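Local coordinates for protein transcriptional regulator (NtrC family) (Aquifex aeolicus, PDB 3DZD) that probably activates sigma54-dependent transcription, using ATP hydrolysis by its AAA+ domain under control of a receiver domain, at residues V308-E313 / K335-M339; P300-R304 / E342-V347. One frame throughout, in Å; residues are numbered along the deposited sequence.

How the interactions relate
Along the chain, the loop 300-304 that follows strand 294-297 comes first, then helix 307-322, helix 332-339 and the start of helix 346-359. Interaction 2 joins the first and last of these, closing a loop of 37 residues, and interaction 1 sits wholly within that loop, pairing helix 307-322 with helix 332-339 across 21 residues. The two contacts therefore nest rather than cross. They also touch: W343 NE1 makes a weak hydrogen bond to L338 O, and L301 packs on V308 and L311. Together they tie the loop after strand 294-297 to the three helices 307-322, 332-339 and 346-359, and both reach ADP, through L311 and V347.

Interaction 1. Residues V308-E313 / K335-M339; sequences VILLAE and KEYLM. With ADP (adenosine-5'-diphosphate), chain C.
The helical AAA+ lid is partly built on this packing of helix 307-322 against helix 332-339, in which V308, I309 and A312 meet K335, L338 and M339. The axes of the two short segments approach to 10.0 Å, with their N-to-C directions 122° apart. L338 sits at the middle of the contact: its CD1 rests on A312 CB at 3.6 Å and also meets the end of I309, while its CB lies 3.8 Å from V308 CG2. In I309, chi1 (-55°) sets CG1 beside the backbone N and a further turn at chi2 (-44°) brings CD1 to helix 332-339, where it lies 3.7 Å from K335 O and touches K335 CB and M339 CG. The I309 and K335 side chains cross at about a right angle, with I309 CG2 beside the methylenes of the lysine. The selenium of M339, a selenomethionine, approaches V308 CG1 more closely than normal packing would allow, and the exact spacing there is doubtful. K335 then extends past I309 to the edge of the apolar patch, where its CE lies 3.7 Å from E313 OE2 and its NZ forms a long salt bridge of 3.9 Å to the same oxygen; E332 gives this ammonium a second anionic partner. From a different face of segment 308-313, L311 sets CD2 3.6 Å from N1 of the ADP adenine, and L350 of helix 346-359 packs on both L311 and L338. No hydrogen bond links the two segments, so their grip comes mainly from apolar burial, and the stretched charge pair probably adds only a modest attraction.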
ATOM      1  N   VAL A 308      15.398 -27.835  -5.239  1.00 39.30           N
ATOM      2  CA  VAL A 308      16.289 -27.341  -4.192  1.00 39.12           C
ATOM      3  C   VAL A 308      17.430 -26.520  -4.801  1.00 43.10           C
ATOM      4  O   VAL A 308      17.834 -25.493  -4.250  1.00 39.35           O
ATOM      5  CB  VAL A 308      16.828 -28.482  -3.290  1.00 39.36           C
ATOM      6  CG1 VAL A 308      17.349 -29.625  -4.127  1.00 39.80           C
ATOM      7  CG2 VAL A 308      17.910 -27.973  -2.367  1.00 39.30           C
ATOM      8  N   ILE A 309      17.925 -26.963  -5.951  1.00 39.53           N
ATOM      9  CA  ILE A 309      18.946 -26.223  -6.680  1.00 39.66           C
ATOM     10  C   ILE A 309      18.393 -24.960  -7.330  1.00 39.40           C
ATOM     11  O   ILE A 309      19.031 -23.905  -7.291  1.00 44.11           O
ATOM     12  CB  ILE A 309      19.564 -27.064  -7.781  1.00 40.12           C
ATOM     13  CG1 ILE A 309      20.108 -28.377  -7.210  1.00 40.37           C
ATOM     14  CG2 ILE A 309      20.651 -26.272  -8.471  1.00 45.40           C
ATOM     15  CD1 ILE A 309      20.864 -28.202  -5.921  1.00 40.27           C
ATOM     16  N   LEU A 310      17.214 -25.066  -7.935  1.00 39.41           N
ATOM     17  CA  LEU A 310      16.575 -23.912  -8.561  1.00 43.17           C
ATOM     18  C   LEU A 310      16.416 -22.802  -7.544  1.00 41.65           C
ATOM     19  O   LEU A 310      16.738 -21.647  -7.812  1.00 39.70           O
ATOM     20  CB  LEU A 310      15.200 -24.278  -9.140  1.00 39.25           C
ATOM     21  CG  LEU A 310      15.207 -25.194 -10.367  1.00 44.80           C
ATOM     22  CD1 LEU A 310      13.812 -25.319 -10.959  1.00 47.63           C
ATOM     23  CD2 LEU A 310      16.175 -24.669 -11.411  1.00 45.52           C
ATOM     24  N   LEU A 311      15.924 -23.175  -6.372  1.00 38.91           N
ATOM     25  CA  LEU A 311      15.671 -22.231  -5.313  1.00 38.49           C
ATOM     26  C   LEU A 311      16.980 -21.629  -4.798  1.00 38.43           C
ATOM     27  O   LEU A 311      17.065 -20.415  -4.550  1.00 38.25           O
ATOM     28  CB  LEU A 311      14.894 -22.916  -4.189  1.00 38.38           C
ATOM     29  CG  LEU A 311      13.421 -23.152  -4.531  1.00 38.55           C
ATOM     30  CD1 LEU A 311      12.776 -24.212  -3.644  1.00 38.15           C
ATOM     31  CD2 LEU A 311      12.658 -21.826  -4.451  1.00 37.93           C
ATOM     32  N   ALA A 312      17.996 -22.476  -4.642  1.00 38.49           N
ATOM     33  CA  ALA A 312      19.294 -22.022  -4.164  1.00 38.68           C
ATOM     34  C   ALA A 312      19.871 -20.965  -5.099  1.00 38.72           C
ATOM     35  O   ALA A 312      20.396 -19.943  -4.655  1.00 38.52           O
ATOM     36  CB  ALA A 312      20.264 -23.200  -4.025  1.00 38.84           C
ATOM     37  N   GLU A 313      19.782 -21.228  -6.397  1.00 46.69           N
ATOM     38  CA  GLU A 313      20.318 -20.317  -7.392  1.00 52.96           C
ATOM     39  C   GLU A 313      19.525 -19.017  -7.385  1.00 50.33           C
ATOM     40  O   GLU A 313      20.083 -17.938  -7.561  1.00 54.39           O
ATOM     41  CB  GLU A 313      20.288 -20.970  -8.775  1.00 55.31           C
ATOM     42  CG  GLU A 313      21.294 -22.104  -8.919  1.00 58.25           C
ATOM     43  CD  GLU A 313      21.097 -22.923 -10.182  1.00 78.52           C
ATOM     44  OE1 GLU A 313      19.970 -22.937 -10.727  1.00 82.62           O
ATOM     45  OE2 GLU A 313      22.076 -23.563 -10.624  1.00 85.78           O
ATOM     46  N   LYS A 335      25.883 -28.145  -4.899  1.00 47.54           N
ATOM     47  CA  LYS A 335      24.645 -28.724  -5.406  1.00 53.25           C
ATOM     48  C   LYS A 335      24.414 -30.126  -4.838  1.00 52.73           C
ATOM     49  O   LYS A 335      23.305 -30.446  -4.387  1.00 46.49           O
ATOM     50  CB  LYS A 335      24.645 -28.752  -6.933  1.00 49.64           C
ATOM     51  CG  LYS A 335      24.508 -27.378  -7.555  1.00 53.35           C
ATOM     52  CD  LYS A 335      24.713 -27.427  -9.058  1.00 67.87           C
ATOM     53  CE  LYS A 335      24.671 -26.034  -9.663  1.00 70.11           C
ATOM     54  NZ  LYS A 335      24.981 -26.061 -11.114  1.00 82.60           N
ATOM     55  N   GLU A 336      25.464 -30.944  -4.841  1.00 56.71           N
ATOM     56  CA  GLU A 336      25.387 -32.284  -4.273  1.00 54.50           C
ATOM     57  C   GLU A 336      25.005 -32.221  -2.800  1.00 53.77           C
ATOM     58  O   GLU A 336      24.132 -32.966  -2.342  1.00 53.75           O
ATOM     59  CB  GLU A 336      26.719 -33.021  -4.432  1.00 60.69           C
ATOM     60  CG  GLU A 336      26.622 -34.536  -4.241  1.00 66.22           C
ATOM     61  CD  GLU A 336      25.987 -35.244  -5.439  1.00 79.01           C
ATOM     62  OE1 GLU A 336      25.544 -34.546  -6.382  1.00 76.46           O
ATOM     63  OE2 GLU A 336      25.934 -36.497  -5.441  1.00 75.00           O
ATOM     64  N   TYR A 337      25.655 -31.326  -2.066  1.00 45.27           N
ATOM     65  CA  TYR A 337      25.400 -31.177  -0.638  1.00 45.51           C
ATOM     66  C   TYR A 337      23.946 -30.828  -0.327  1.00 40.83           C
ATOM     67  O   TYR A 337      23.359 -31.392   0.595  1.00 41.36           O
ATOM     68  CB  TYR A 337      26.321 -30.115  -0.045  1.00 42.07           C
ATOM     69  CG  TYR A 337      26.001 -29.740   1.388  1.00 40.97           C
ATOM     70  CD1 TYR A 337      26.599 -30.411   2.452  1.00 45.78           C
ATOM     71  CD2 TYR A 337      25.110 -28.714   1.681  1.00 45.34           C
ATOM     72  CE1 TYR A 337      26.317 -30.071   3.767  1.00 41.47           C
ATOM     73  CE2 TYR A 337      24.819 -28.368   2.999  1.00 40.34           C
ATOM     74  CZ  TYR A 337      25.431 -29.053   4.032  1.00 43.62           C
ATOM     75  OH  TYR A 337      25.150 -28.731   5.339  1.00 59.70           O
ATOM     76  N   LEU A 338      23.378 -29.887  -1.079  1.00 42.35           N
ATOM     77  CA  LEU A 338      21.992 -29.462  -0.870  1.00 41.74           C
ATOM     78  C   LEU A 338      21.025 -30.638  -1.066  1.00 40.39           C
ATOM     79  O   LEU A 338      20.094 -30.839  -0.279  1.00 40.19           O
ATOM     80  CB  LEU A 338      21.633 -28.322  -1.821  1.00 39.91           C
ATOM     81  CG  LEU A 338      22.382 -26.986  -1.680  1.00 44.88           C
ATOM     82  CD1 LEU A 338      22.043 -26.049  -2.820  1.00 45.37           C
ATOM     83  CD2 LEU A 338      22.076 -26.316  -0.350  1.00 39.41           C
HETATM   84  N   MSE A 339      21.275 -31.428  -2.108  1.00 42.50           N
HETATM   85  CA  MSE A 339      20.412 -32.544  -2.468  1.00 42.72           C
HETATM   86  C   MSE A 339      20.408 -33.649  -1.417  1.00 42.77           C
HETATM   87  O   MSE A 339      19.548 -34.532  -1.432  1.00 57.09           O
HETATM   88  CB  MSE A 339      20.840 -33.107  -3.817  1.00 43.14           C
HETATM   89  CG  MSE A 339      20.612 -32.150  -4.959  1.00 43.31           C
HETATM   90 SE   MSE A 339      18.755 -32.189  -5.511  0.67 43.42          SE
HETATM   91  CE  MSE A 339      18.729 -34.007  -6.219  1.00 44.00           C
TER
HETATM   92  PB  ADP C 370       5.048 -20.833   4.869  0.52 45.33           P
HETATM   93  O1B ADP C 370       4.128 -19.706   4.446  0.77 43.69           O
HETATM   94  O2B ADP C 370       5.184 -21.004   6.366  0.88 52.43           O
HETATM   95  O3B ADP C 370       4.777 -22.140   4.188  1.00 39.04           O
HETATM   96  PA  ADP C 370       7.030 -19.055   3.716  1.00 49.22           P
HETATM   97  O1A ADP C 370       6.684 -18.998   2.254  1.00 58.16           O
HETATM   98  O2A ADP C 370       6.558 -17.911   4.590  1.00 57.69           O
HETATM   99  O3A ADP C 370       6.534 -20.477   4.317  1.00 55.33           O
HETATM  100  O5' ADP C 370       8.630 -19.147   3.860  1.00 50.97           O
HETATM  101  C5' ADP C 370       9.453 -19.338   2.717  1.00 44.76           C
HETATM  102  C4' ADP C 370      10.376 -18.161   2.473  1.00 44.12           C
HETATM  103  O4' ADP C 370      11.009 -18.416   1.225  1.00 41.32           O
HETATM  104  C3' ADP C 370       9.578 -16.897   2.231  1.00 50.68           C
HETATM  105  O3' ADP C 370      10.444 -15.770   2.393  1.00 50.81           O
HETATM  106  C2' ADP C 370       9.197 -16.934   0.774  1.00 45.50           C
HETATM  107  O2' ADP C 370       9.338 -15.600   0.283  1.00 44.81           O
HETATM  108  C1' ADP C 370      10.277 -17.796   0.156  1.00 42.19           C
HETATM  109  N9  ADP C 370       9.710 -18.861  -0.698  1.00 39.98           N
HETATM  110  C8  ADP C 370       9.007 -19.923  -0.260  1.00 39.52           C
HETATM  111  N7  ADP C 370       8.653 -20.735  -1.274  1.00 37.07           N
HETATM  112  C5  ADP C 370       9.140 -20.188  -2.401  1.00 37.10           C
HETATM  113  C6  ADP C 370       9.110 -20.538  -3.838  1.00 39.84           C
HETATM  114  N6  ADP C 370       8.480 -21.665  -4.266  1.00 46.23           N
HETATM  115  N1  ADP C 370       9.737 -19.709  -4.692  1.00 43.68           N
HETATM  116  C2  ADP C 370      10.365 -18.599  -4.261  1.00 43.39           C
HETATM  117  N3  ADP C 370      10.427 -18.212  -2.975  1.00 41.99           N
HETATM  118  C4  ADP C 370       9.841 -18.957  -2.017  1.00 39.30           C

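Interaction 2. Residues P300-R304 / E342-V347; sequences PLRER and EWKGNV. With ADP (adenosine-5'-diphosphate), chain C.
L301, its CG anti to the backbone N (chi1 173°), lays CD2 off-centre over one face of the W343 indole, a CH-pi contact 3.9 Å from the centroid of the five-membered ring. P300 CB lies over one face of the R302 guanidinium, toward its rim, and W343 O stands at its edge. E342 OE1 is well out of that plane, 3.9 Å from R302 NE, so this long salt bridge is one of charge alone; the firmer partner of R302 is E160. ADP N6 lies at the edge of the R304 guanidinium, whose NH2 bonds to P299 O. N346 OD1 accepts a nearly straight hydrogen bond from L301 N at 2.7 Å, the donor tilted from the carbonyl plane. Water 1 accepts hydrogen bonds from R302 N and NH1 and sits 2.9 Å from N346 OD1. N346 ND2 turns to E160 and S161, so the amide is gripped at both ends. With an alanine in place of N346, L301 N would probably lose its acceptor, and E160 and S161 their amide donor. V347 CG1 meets ADP C8 at 3.3 Å. The run G345-N346-V347 is consistent with the start of the sensor II motif of AAA+ sigma54 activators, where the lid faces the nucleotide.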
ATOM      1  N   PRO A 300       6.748 -31.175   0.927  1.00 39.57           N
ATOM      2  CA  PRO A 300       8.003 -30.708   1.521  1.00 39.71           C
ATOM      3  C   PRO A 300       9.054 -30.492   0.448  1.00 39.28           C
ATOM      4  O   PRO A 300       8.984 -31.073  -0.643  1.00 39.43           O
ATOM      5  CB  PRO A 300       8.424 -31.864   2.428  1.00 39.79           C
ATOM      6  CG  PRO A 300       7.194 -32.678   2.637  1.00 39.76           C
ATOM      7  CD  PRO A 300       6.366 -32.510   1.413  1.00 40.07           C
ATOM      8  N   LEU A 301      10.020 -29.642   0.758  1.00 39.10           N
ATOM      9  CA  LEU A 301      11.094 -29.333  -0.162  1.00 39.25           C
ATOM     10  C   LEU A 301      11.847 -30.599  -0.599  1.00 39.72           C
ATOM     11  O   LEU A 301      12.198 -30.731  -1.773  1.00 39.99           O
ATOM     12  CB  LEU A 301      12.042 -28.310   0.469  1.00 38.78           C
ATOM     13  CG  LEU A 301      13.334 -27.985  -0.277  1.00 38.91           C
ATOM     14  CD1 LEU A 301      13.060 -27.588  -1.712  1.00 38.66           C
ATOM     15  CD2 LEU A 301      14.093 -26.874   0.468  1.00 38.83           C
ATOM     16  N   ARG A 302      12.075 -31.525   0.335  1.00 40.10           N
ATOM     17  CA  ARG A 302      12.775 -32.775   0.033  1.00 40.27           C
ATOM     18  C   ARG A 302      11.995 -33.706  -0.902  1.00 40.21           C
ATOM     19  O   ARG A 302      12.516 -34.742  -1.323  1.00 41.49           O
ATOM     20  CB  ARG A 302      13.119 -33.529   1.322  1.00 40.19           C
ATOM     21  CG  ARG A 302      11.905 -34.058   2.038  1.00 40.75           C
ATOM     22  CD  ARG A 302      12.186 -34.384   3.480  1.00 41.31           C
ATOM     23  NE  ARG A 302      10.987 -34.822   4.195  1.00 41.57           N
ATOM     24  CZ  ARG A 302      10.177 -34.017   4.879  1.00 41.46           C
ATOM     25  NH1 ARG A 302      10.413 -32.706   4.944  1.00 40.34           N
ATOM     26  NH2 ARG A 302       9.121 -34.521   5.503  1.00 41.56           N
ATOM     27  N   GLU A 303      10.748 -33.359  -1.213  1.00 40.44           N
ATOM     28  CA  GLU A 303       9.961 -34.147  -2.164  1.00 40.36           C
ATOM     29  C   GLU A 303       9.940 -33.499  -3.536  1.00 40.32           C
ATOM     30  O   GLU A 303       9.188 -33.926  -4.406  1.00 40.61           O
ATOM     31  CB  GLU A 303       8.518 -34.342  -1.681  1.00 40.37           C
ATOM     32  CG  GLU A 303       8.354 -35.365  -0.565  1.00 40.79           C
ATOM     33  CD  GLU A 303       6.887 -35.628  -0.218  1.00 41.04           C
ATOM     34  OE1 GLU A 303       6.017 -35.590  -1.131  1.00 41.11           O
ATOM     35  OE2 GLU A 303       6.604 -35.884   0.976  1.00 40.83           O
ATOM     36  N   ARG A 304      10.768 -32.476  -3.734  1.00 40.14           N
ATOM     37  CA  ARG A 304      10.657 -31.641  -4.931  1.00 40.55           C
ATOM     38  C   ARG A 304      11.818 -31.786  -5.905  1.00 40.24           C
ATOM     39  O   ARG A 304      12.029 -30.928  -6.773  1.00 40.36           O
ATOM     40  CB  ARG A 304      10.482 -30.180  -4.549  1.00 40.14           C
ATOM     41  CG  ARG A 304       9.271 -29.937  -3.696  1.00 39.69           C
ATOM     42  CD  ARG A 304       8.923 -28.480  -3.709  1.00 39.06           C
ATOM     43  NE  ARG A 304       8.031 -28.130  -2.614  1.00 39.10           N
ATOM     44  CZ  ARG A 304       7.803 -26.882  -2.223  1.00 39.28           C
ATOM     45  NH1 ARG A 304       8.414 -25.885  -2.857  1.00 38.32           N
ATOM     46  NH2 ARG A 304       6.964 -26.631  -1.216  1.00 38.30           N
ATOM     47  N   GLU A 342      17.742 -32.912   4.432  1.00 40.55           N
ATOM     48  CA  GLU A 342      16.339 -33.176   4.711  1.00 40.52           C
ATOM     49  C   GLU A 342      15.453 -31.931   4.616  1.00 42.66           C
ATOM     50  O   GLU A 342      14.313 -32.020   4.166  1.00 39.97           O
ATOM     51  CB  GLU A 342      16.200 -33.799   6.095  1.00 40.81           C
ATOM     52  CG  GLU A 342      16.625 -35.244   6.108  1.00 57.95           C
ATOM     53  CD  GLU A 342      15.648 -36.099   5.347  1.00 60.34           C
ATOM     54  OE1 GLU A 342      14.433 -35.956   5.619  1.00 55.05           O
ATOM     55  OE2 GLU A 342      16.086 -36.896   4.484  1.00 61.00           O
ATOM     56  N   TRP A 343      15.980 -30.788   5.053  1.00 40.52           N
ATOM     57  CA  TRP A 343      15.246 -29.529   5.056  1.00 40.55           C
ATOM     58  C   TRP A 343      13.984 -29.602   5.895  1.00 40.12           C
ATOM     59  O   TRP A 343      12.885 -29.387   5.389  1.00 39.34           O
ATOM     60  CB  TRP A 343      14.898 -29.093   3.634  1.00 40.09           C
ATOM     61  CG  TRP A 343      16.075 -29.058   2.712  1.00 40.21           C
ATOM     62  CD1 TRP A 343      16.296 -29.866   1.640  1.00 40.18           C
ATOM     63  CD2 TRP A 343      17.187 -28.165   2.778  1.00 39.68           C
ATOM     64  NE1 TRP A 343      17.473 -29.530   1.028  1.00 39.76           N
ATOM     65  CE2 TRP A 343      18.048 -28.494   1.714  1.00 40.25           C
ATOM     66  CE3 TRP A 343      17.548 -27.128   3.639  1.00 39.03           C
ATOM     67  CZ2 TRP A 343      19.241 -27.822   1.485  1.00 39.64           C
ATOM     68  CZ3 TRP A 343      18.735 -26.462   3.411  1.00 39.67           C
ATOM     69  CH2 TRP A 343      19.567 -26.811   2.340  1.00 39.20           C
ATOM     70  N   LYS A 344      14.132 -29.897   7.180  1.00 40.16           N
ATOM     71  CA  LYS A 344      12.972 -29.933   8.071  1.00 46.20           C
ATOM     72  C   LYS A 344      12.272 -28.568   8.136  1.00 41.90           C
ATOM     73  O   LYS A 344      11.068 -28.483   8.378  1.00 45.34           O
ATOM     74  CB  LYS A 344      13.363 -30.401   9.472  1.00 49.31           C
ATOM     75  CG  LYS A 344      12.184 -30.452  10.428  1.00 73.05           C
ATOM     76  CD  LYS A 344      12.541 -31.129  11.740  1.00 81.63           C
ATOM     77  CE  LYS A 344      11.305 -31.336  12.605  1.00 85.55           C
ATOM     78  NZ  LYS A 344      11.639 -31.966  13.912  1.00101.48           N
ATOM     79  N   GLY A 345      13.042 -27.504   7.926  1.00 39.62           N
ATOM     80  CA  GLY A 345      12.487 -26.167   7.825  1.00 38.60           C
ATOM     81  C   GLY A 345      12.180 -25.766   6.391  1.00 38.31           C
ATOM     82  O   GLY A 345      11.799 -24.622   6.117  1.00 37.98           O
ATOM     83  N   ASN A 346      12.367 -26.704   5.468  1.00 40.10           N
ATOM     84  CA  ASN A 346      11.995 -26.494   4.082  1.00 39.97           C
ATOM     85  C   ASN A 346      12.602 -25.246   3.431  1.00 39.22           C
ATOM     86  O   ASN A 346      13.796 -25.014   3.555  1.00 38.47           O
ATOM     87  CB  ASN A 346      10.475 -26.532   3.968  1.00 39.62           C
ATOM     88  CG  ASN A 346       9.927 -27.927   4.209  1.00 39.47           C
ATOM     89  OD1 ASN A 346      10.101 -28.799   3.372  1.00 38.73           O
ATOM     90  ND2 ASN A 346       9.302 -28.151   5.367  1.00 38.68           N
ATOM     91  N   VAL A 347      11.792 -24.452   2.736  1.00 38.06           N
ATOM     92  CA  VAL A 347      12.324 -23.358   1.923  1.00 37.78           C
ATOM     93  C   VAL A 347      12.825 -22.249   2.830  1.00 37.41           C
ATOM     94  O   VAL A 347      13.784 -21.539   2.521  1.00 37.42           O
ATOM     95  CB  VAL A 347      11.270 -22.796   0.948  1.00 37.44           C
ATOM     96  CG1 VAL A 347      11.835 -21.624   0.156  1.00 37.43           C
ATOM     97  CG2 VAL A 347      10.783 -23.879   0.006  1.00 37.62           C
TER
HETATM   98  PB  ADP C 370       5.048 -20.833   4.869  0.52 45.33           P
HETATM   99  O1B ADP C 370       4.128 -19.706   4.446  0.77 43.69           O
HETATM  100  O2B ADP C 370       5.184 -21.004   6.366  0.88 52.43           O
HETATM  101  O3B ADP C 370       4.777 -22.140   4.188  1.00 39.04           O
HETATM  102  PA  ADP C 370       7.030 -19.055   3.716  1.00 49.22           P
HETATM  103  O1A ADP C 370       6.684 -18.998   2.254  1.00 58.16           O
HETATM  104  O2A ADP C 370       6.558 -17.911   4.590  1.00 57.69           O
HETATM  105  O3A ADP C 370       6.534 -20.477   4.317  1.00 55.33           O
HETATM  106  O5' ADP C 370       8.630 -19.147   3.860  1.00 50.97           O
HETATM  107  C5' ADP C 370       9.453 -19.338   2.717  1.00 44.76           C
HETATM  108  C4' ADP C 370      10.376 -18.161   2.473  1.00 44.12           C
HETATM  109  O4' ADP C 370      11.009 -18.416   1.225  1.00 41.32           O
HETATM  110  C3' ADP C 370       9.578 -16.897   2.231  1.00 50.68           C
HETATM  111  O3' ADP C 370      10.444 -15.770   2.393  1.00 50.81           O
HETATM  112  C2' ADP C 370       9.197 -16.934   0.774  1.00 45.50           C
HETATM  113  O2' ADP C 370       9.338 -15.600   0.283  1.00 44.81           O
HETATM  114  C1' ADP C 370      10.277 -17.796   0.156  1.00 42.19           C
HETATM  115  N9  ADP C 370       9.710 -18.861  -0.698  1.00 39.98           N
HETATM  116  C8  ADP C 370       9.007 -19.923  -0.260  1.00 39.52           C
HETATM  117  N7  ADP C 370       8.653 -20.735  -1.274  1.00 37.07           N
HETATM  118  C5  ADP C 370       9.140 -20.188  -2.401  1.00 37.10           C
HETATM  119  C6  ADP C 370       9.110 -20.538  -3.838  1.00 39.84           C
HETATM  120  N6  ADP C 370       8.480 -21.665  -4.266  1.00 46.23           N
HETATM  121  N1  ADP C 370       9.737 -19.709  -4.692  1.00 43.68           N
HETATM  122  C2  ADP C 370      10.365 -18.599  -4.261  1.00 43.39           C
HETATM  123  N3  ADP C 370      10.427 -18.212  -2.975  1.00 41.99           N
HETATM  124  C4  ADP C 370       9.841 -18.957  -2.017  1.00 39.30           C
HETATM  125  O   HOH W   1      11.895 -31.024   3.170  1.00 46.03           O